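Local coordinates for nitrogenase molybdenum-iron protein beta chain (Clostridium pasteurianum, PDB 4WN9), which forms, with the alpha chain, the molybdenum-iron component of nitrogenase, which reduces dinitrogen to ammonia, and shares an [8Fe-7S] cluster with that chain, at residues B[28-33]-B[148-153]; B[173-178]-B[199-204]. All blocks are in the same frame, centred on the assembly; numbering follows the deposited sequence.

Contact 1 of 2, residues B[28-33]-B[148-153]. With PRO (proline), chain K.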
loop_
_atom_site.group_PDB
_atom_site.type_symbol
_atom_site.label_atom_id
_atom_site.label_comp_id
_atom_site.label_asym_id
_atom_site.label_seq_id
_atom_site.Cartn_x
_atom_site.Cartn_y
_atom_site.Cartn_z
ATOM N N ALA B 28 -7.094 24.432 -16.797
ATOM C CA ALA B 28 -7.122 25.864 -16.537
ATOM C C ALA B 28 -7.815 26.148 -15.211
ATOM O O ALA B 28 -7.415 27.051 -14.514
ATOM C CB ALA B 28 -7.836 26.579 -17.656
ATOM N N MET B 29 -8.872 25.405 -14.888
ATOM C CA MET B 29 -9.555 25.559 -13.613
ATOM C C MET B 29 -8.597 25.235 -12.450
ATOM O O MET B 29 -8.552 25.958 -11.464
ATOM C CB MET B 29 -10.800 24.663 -13.564
ATOM C CG MET B 29 -11.630 24.768 -12.298
ATOM S SD MET B 29 -13.090 23.680 -12.251
ATOM C CE MET B 29 -13.960 24.259 -13.702
ATOM N N TYR B 30 -7.823 24.163 -12.583
ATOM C CA TYR B 30 -6.799 23.802 -11.596
ATOM C C TYR B 30 -5.726 24.919 -11.413
ATOM O O TYR B 30 -5.394 25.295 -10.297
ATOM C CB TYR B 30 -6.165 22.457 -11.978
ATOM C CG TYR B 30 -5.120 21.933 -10.998
ATOM C CD1 TYR B 30 -5.482 21.467 -9.744
ATOM C CD2 TYR B 30 -3.776 21.953 -11.324
ATOM C CE1 TYR B 30 -4.532 21.033 -8.851
ATOM C CE2 TYR B 30 -2.811 21.495 -10.447
ATOM C CZ TYR B 30 -3.192 21.056 -9.198
ATOM O OH TYR B 30 -2.230 20.594 -8.337
ATOM N N ALA B 31 -5.204 25.429 -12.516
ATOM C CA ALA B 31 -4.199 26.525 -12.523
ATOM C C ALA B 31 -4.755 27.746 -11.825
ATOM O O ALA B 31 -4.104 28.299 -10.949
ATOM C CB ALA B 31 -3.782 26.852 -13.961
ATOM N N ALA B 32 -6.005 28.108 -12.129
ATOM C CA ALA B 32 -6.663 29.257 -11.479
ATOM C C ALA B 32 -6.839 29.102 -9.971
ATOM O O ALA B 32 -6.796 30.092 -9.237
ATOM C CB ALA B 32 -8.016 29.515 -12.116
ATOM N N LEU B 33 -7.045 27.874 -9.497
ATOM C CA LEU B 33 -7.174 27.630 -8.068
ATOM C C LEU B 33 -5.825 27.711 -7.374
ATOM O O LEU B 33 -5.738 27.717 -6.139
ATOM C CB LEU B 33 -7.814 26.267 -7.800
ATOM C CG LEU B 33 -9.319 26.232 -8.024
ATOM C CD1 LEU B 33 -9.838 24.800 -7.995
ATOM C CD2 LEU B 33 -9.987 27.084 -6.964
ATOM N N THR B 148 -2.648 21.115 -21.672
ATOM C CA THR B 148 -2.603 22.297 -22.494
ATOM C C THR B 148 -3.443 23.410 -21.922
ATOM O O THR B 148 -3.066 24.561 -22.028
ATOM C CB THR B 148 -3.110 22.011 -23.916
ATOM O OG1 THR B 148 -2.826 20.650 -24.258
ATOM C CG2 THR B 148 -2.420 22.950 -24.908
ATOM N N GLY B 149 -4.578 23.061 -21.300
ATOM C CA GLY B 149 -5.422 24.050 -20.627
ATOM C C GLY B 149 -4.702 24.731 -19.481
ATOM O O GLY B 149 -4.795 25.963 -19.274
ATOM N N PHE B 150 -3.977 23.929 -18.717
ATOM C CA PHE B 150 -3.175 24.444 -17.640
ATOM C C PHE B 150 -2.125 25.404 -18.192
ATOM O O PHE B 150 -1.947 26.501 -17.670
ATOM C CB PHE B 150 -2.507 23.278 -16.922
ATOM C CG PHE B 150 -1.616 23.683 -15.789
ATOM C CD1 PHE B 150 -0.286 23.990 -16.017
ATOM C CD2 PHE B 150 -2.084 23.705 -14.501
ATOM C CE1 PHE B 150 0.536 24.312 -14.978
ATOM C CE2 PHE B 150 -1.256 24.015 -13.463
ATOM C CZ PHE B 150 0.061 24.324 -13.711
ATOM N N ALA B 151 -1.452 24.990 -19.256
ATOM C CA ALA B 151 -0.368 25.802 -19.865
ATOM C C ALA B 151 -0.911 27.133 -20.320
ATOM O O ALA B 151 -0.252 28.186 -20.146
ATOM C CB ALA B 151 0.248 25.076 -21.055
ATOM N N ASN B 152 -2.103 27.082 -20.912
ATOM C CA ASN B 152 -2.777 28.301 -21.372
ATOM C C ASN B 152 -3.192 29.236 -20.274
ATOM O O ASN B 152 -3.030 30.448 -20.407
ATOM C CB ASN B 152 -3.972 27.977 -22.247
ATOM C CG ASN B 152 -3.550 27.516 -23.615
ATOM O OD1 ASN B 152 -2.472 27.858 -24.073
ATOM N ND2 ASN B 152 -4.376 26.721 -24.253
ATOM N N MET B 153 -3.718 28.703 -19.184
ATOM C CA MET B 153 -4.089 29.562 -18.064
ATOM C C MET B 153 -2.873 30.235 -17.472
ATOM O O MET B 153 -2.951 31.361 -17.002
ATOM C CB MET B 153 -4.805 28.776 -16.987
ATOM C CG MET B 153 -5.350 29.630 -15.846
ATOM S SD MET B 153 -6.870 30.505 -16.254
ATOM C CE MET B 153 -6.267 32.130 -16.726
HETATM N N PRO K . -3.328 16.406 -9.291
HETATM C CA PRO K . -2.355 15.852 -10.190
HETATM C C PRO K . -1.158 15.173 -9.543
HETATM O O PRO K . -1.185 14.725 -8.387
HETATM C CB PRO K . -1.964 17.059 -11.026
HETATM C CG PRO K . -3.187 17.935 -11.023
HETATM C CD PRO K . -4.129 17.424 -9.987
HETATM O OXT PRO K . -0.160 15.034 -10.221
#

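Contact 2 of 2, residues B[173-178]-B[199-204]. With PRO (proline), chain K.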
loop_
_atom_site.group_PDB
_atom_site.type_symbol
_atom_site.label_atom_id
_atom_site.label_comp_id
_atom_site.label_asym_id
_atom_site.label_seq_id
_atom_site.Cartn_x
_atom_site.Cartn_y
_atom_site.Cartn_z
ATOM N N ASN B 173 11.640 32.436 -10.278
ATOM C CA ASN B 173 10.277 31.949 -10.531
ATOM C C ASN B 173 10.288 30.462 -10.839
ATOM O O ASN B 173 11.135 29.983 -11.595
ATOM C CB ASN B 173 9.648 32.638 -11.731
ATOM C CG ASN B 173 9.444 34.124 -11.522
ATOM O OD1 ASN B 173 9.199 34.598 -10.417
ATOM N ND2 ASN B 173 9.522 34.855 -12.598
ATOM N N VAL B 174 9.323 29.732 -10.295
ATOM C CA VAL B 174 9.208 28.308 -10.628
ATOM C C VAL B 174 7.770 27.991 -11.054
ATOM O O VAL B 174 6.835 28.255 -10.322
ATOM C CB VAL B 174 9.705 27.398 -9.464
ATOM C CG1 VAL B 174 9.069 27.768 -8.142
ATOM C CG2 VAL B 174 9.464 25.932 -9.766
ATOM N N ILE B 175 7.621 27.498 -12.279
ATOM C CA ILE B 175 6.350 27.029 -12.771
ATOM C C ILE B 175 6.392 25.497 -12.668
ATOM O O ILE B 175 7.036 24.835 -13.469
ATOM C CB ILE B 175 6.103 27.470 -14.225
ATOM C CG1 ILE B 175 6.121 28.997 -14.335
ATOM C CG2 ILE B 175 4.748 26.971 -14.720
ATOM C CD1 ILE B 175 5.951 29.501 -15.762
ATOM N N PRO B 176 5.694 24.946 -11.677
ATOM C CA PRO B 176 5.783 23.513 -11.342
ATOM C C PRO B 176 5.129 22.549 -12.330
ATOM O O PRO B 176 5.302 21.327 -12.215
ATOM C CB PRO B 176 5.044 23.443 -10.002
ATOM C CG PRO B 176 3.986 24.483 -10.114
ATOM C CD PRO B 176 4.619 25.610 -10.921
ATOM N N GLY B 177 4.325 23.069 -13.253
ATOM C CA GLY B 177 3.653 22.214 -14.199
ATOM C C GLY B 177 2.410 21.584 -13.590
ATOM O O GLY B 177 1.966 21.971 -12.491
ATOM N N PHE B 178 1.836 20.645 -14.336
ATOM C CA PHE B 178 0.588 19.981 -13.947
ATOM C C PHE B 178 0.897 18.862 -12.945
ATOM O O PHE B 178 0.873 17.649 -13.269
ATOM C CB PHE B 178 -0.170 19.475 -15.185
ATOM C CG PHE B 178 -1.578 19.060 -14.887
ATOM C CD1 PHE B 178 -2.527 19.995 -14.546
ATOM C CD2 PHE B 178 -1.925 17.713 -14.859
ATOM C CE1 PHE B 178 -3.831 19.610 -14.241
ATOM C CE2 PHE B 178 -3.208 17.321 -14.524
ATOM C CZ PHE B 178 -4.167 18.278 -14.234
ATOM N N ILE B 199 9.260 32.572 -6.354
ATOM C CA ILE B 199 7.820 32.743 -6.472
ATOM C C ILE B 199 7.354 31.533 -7.278
ATOM O O ILE B 199 7.756 31.378 -8.417
ATOM C CB ILE B 199 7.453 34.042 -7.237
ATOM C CG1 ILE B 199 7.947 35.286 -6.483
ATOM C CG2 ILE B 199 5.947 34.146 -7.460
ATOM C CD1 ILE B 199 7.940 36.537 -7.343
ATOM N N MET B 200 6.534 30.672 -6.679
ATOM C CA MET B 200 5.898 29.596 -7.426
ATOM C C MET B 200 4.503 30.003 -7.848
ATOM O O MET B 200 3.743 30.499 -7.032
ATOM C CB MET B 200 5.761 28.338 -6.549
ATOM C CG MET B 200 5.074 27.155 -7.216
ATOM S SD MET B 200 4.934 25.686 -6.131
ATOM C CE MET B 200 6.623 25.123 -6.088
ATOM N N PHE B 201 4.160 29.720 -9.104
ATOM C CA PHE B 201 2.782 29.878 -9.608
ATOM C C PHE B 201 2.568 28.917 -10.764
ATOM O O PHE B 201 3.515 28.637 -11.509
ATOM C CB PHE B 201 2.514 31.326 -10.082
ATOM C CG PHE B 201 3.126 31.666 -11.421
ATOM C CD1 PHE B 201 4.478 31.863 -11.545
ATOM C CD2 PHE B 201 2.329 31.832 -12.551
ATOM C CE1 PHE B 201 5.032 32.191 -12.766
ATOM C CE2 PHE B 201 2.881 32.152 -13.775
ATOM C CZ PHE B 201 4.241 32.335 -13.883
ATOM N N PRO B 202 1.364 28.357 -10.908
ATOM C CA PRO B 202 0.321 28.395 -9.910
ATOM C C PRO B 202 0.763 27.557 -8.757
ATOM O O PRO B 202 1.656 26.751 -8.928
ATOM C CB PRO B 202 -0.864 27.714 -10.599
ATOM C CG PRO B 202 -0.589 27.794 -12.033
ATOM C CD PRO B 202 0.902 27.793 -12.179
ATOM N N ASP B 203 0.175 27.754 -7.591
ATOM C CA ASP B 203 0.485 26.931 -6.459
ATOM C C ASP B 203 -0.832 26.548 -5.788
ATOM O O ASP B 203 -1.483 27.387 -5.162
ATOM C CB ASP B 203 1.466 27.662 -5.512
ATOM C CG ASP B 203 1.642 26.946 -4.203
ATOM O OD1 ASP B 203 1.320 25.736 -4.132
ATOM O OD2 ASP B 203 2.047 27.591 -3.221
ATOM N N THR B 204 -1.240 25.275 -5.924
ATOM C CA THR B 204 -2.510 24.819 -5.320
ATOM C C THR B 204 -2.399 24.309 -3.891
ATOM O O THR B 204 -3.414 23.940 -3.267
ATOM C CB THR B 204 -3.202 23.712 -6.145
ATOM O OG1 THR B 204 -2.303 22.602 -6.357
ATOM C CG2 THR B 204 -3.692 24.273 -7.458
HETATM N N PRO K . -3.328 16.406 -9.291
HETATM C CA PRO K . -2.355 15.852 -10.190
HETATM C C PRO K . -1.158 15.173 -9.543
HETATM O O PRO K . -1.185 14.725 -8.387
HETATM C CB PRO K . -1.964 17.059 -11.026
HETATM C CG PRO K . -3.187 17.935 -11.023
HETATM C CD PRO K . -4.129 17.424 -9.987
HETATM O OXT PRO K . -0.160 15.034 -10.221
#

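Contact 1 of 2, residues B[28-33]-B[148-153]
The ring of Tyr30 meets Phe150 at its edge: CD2 of Tyr30 lies 3.9 Å from CE2 of Phe150, close to the tyrosine ring plane. Over one face of the same tyrosine sits the bound proline, whose CG stands 3.6 Å above the ring, displaced toward the rim. The phenolic OH is tied elsewhere, by hydrogen bonds to the carbonyl oxygen of Val179 and to OG1 of Thr204. Phe150 in turn takes the methyl of Ala31 obliquely, with Ala31 CB 3.6 Å from Phe150 CD2. Its CG is anti to the backbone N (chi1 179°), which extends the ring from its own helix until CD2 and CE2 reach Ala31 and Tyr30.

These are two helices of the nitrogenase component 1 fold, packed at a signed crossing angle of -43° with their short axes approaching to 7.6 Å. Small residues permit this closeness: Ala28 CB rests 3.5 Å from the carbonyl oxygen of Gly149, and Gly149 puts no side chain into the interface. The contact is buried, and the Fe(8)-S(7) cluster is about 10 Å from the side chain of Ala28.

Further along, Met153 starts out toward helix 24-32, and its CG reaches Ala31 CB at 3.7 Å; Met153 CB touches both Ala31 and Ala28, lying 3.8 Å from Ala28 CB. Bends at chi2 and chi3 then turn the thioether aside, past the carbonyl oxygen of Ala28, with the methyl of Ala32 a looser neighbour. Ala28 and Ala32 also touch strand 99-104, through His103 and Ala101.

Contact 2 of 2, residues B[173-178]-B[199-204]
Ile175 runs alongside Phe201, and its CG1 packs 3.7 Å from CE1 of the ring. The phenylalanine begins by heading away from 173-178; with CG between the backbone N and the carbonyl carbon (chi1 76°), the ring turns back to meet the isoleucine.

Two parallel strands are paired here, Asn173 with Ile199 and Val174 with Met200. Val174 N gives a hydrogen bond of 2.9 Å to Ile199 O, while Phe201 N returns a longer one, 3.3 Å, to Val174 O. Val174 and Met200 share one face of the sheet, where Val174 CG1 meets Met200 CB at 3.7 Å. Asn173 and Ile199 occupy the other; the amide of Asn173 is held by Ser235, Thr232 and Thr238.

Beyond the strands, Pro176 leans over 199-204, its CD 3.3 Å from Phe201 O and its CG 3.5 Å from Pro202 O. A cis peptide precedes Pro202, and the buried carbonyl oxygen of Pro202 has no polar partner in the model. Farther on, the bound proline sets its CG 3.4 Å from Phe178 CZ, over one face of that ring.

The pair closes the beta-alpha-beta unit made by strand 172-175, helix 181-194 and strand 198-200. Met200 packs on helix 181-194, Ile175 and Phe201 reach Val154 of helix 146-161, and strand 172-175 is bonded on its other side to strand 237-241.

How the contacts relate
From the N terminus, helix 24-32 comes first, and contact 1 closes a long loop when helix 146-161 returns to it, after a span that includes the parallel sheet of strands 38-43, 67-68, 99-104 and 133-136. Helix 146-161 then leads to strand 172-175, and contact 2 closes a much shorter loop through helix 181-194. The two follow in series, neither nested nor crossed, with centres about 11 Å apart. They also touch: Phe150 packs on Gly177 and Phe178, and Ala31 on Pro202. Together they tie helix 24-32, packed on the first sheet, through helix 146-161 to the strand pair 172-175 and 198-200 of the second, and Tyr30 and Phe178 both touch the bound proline.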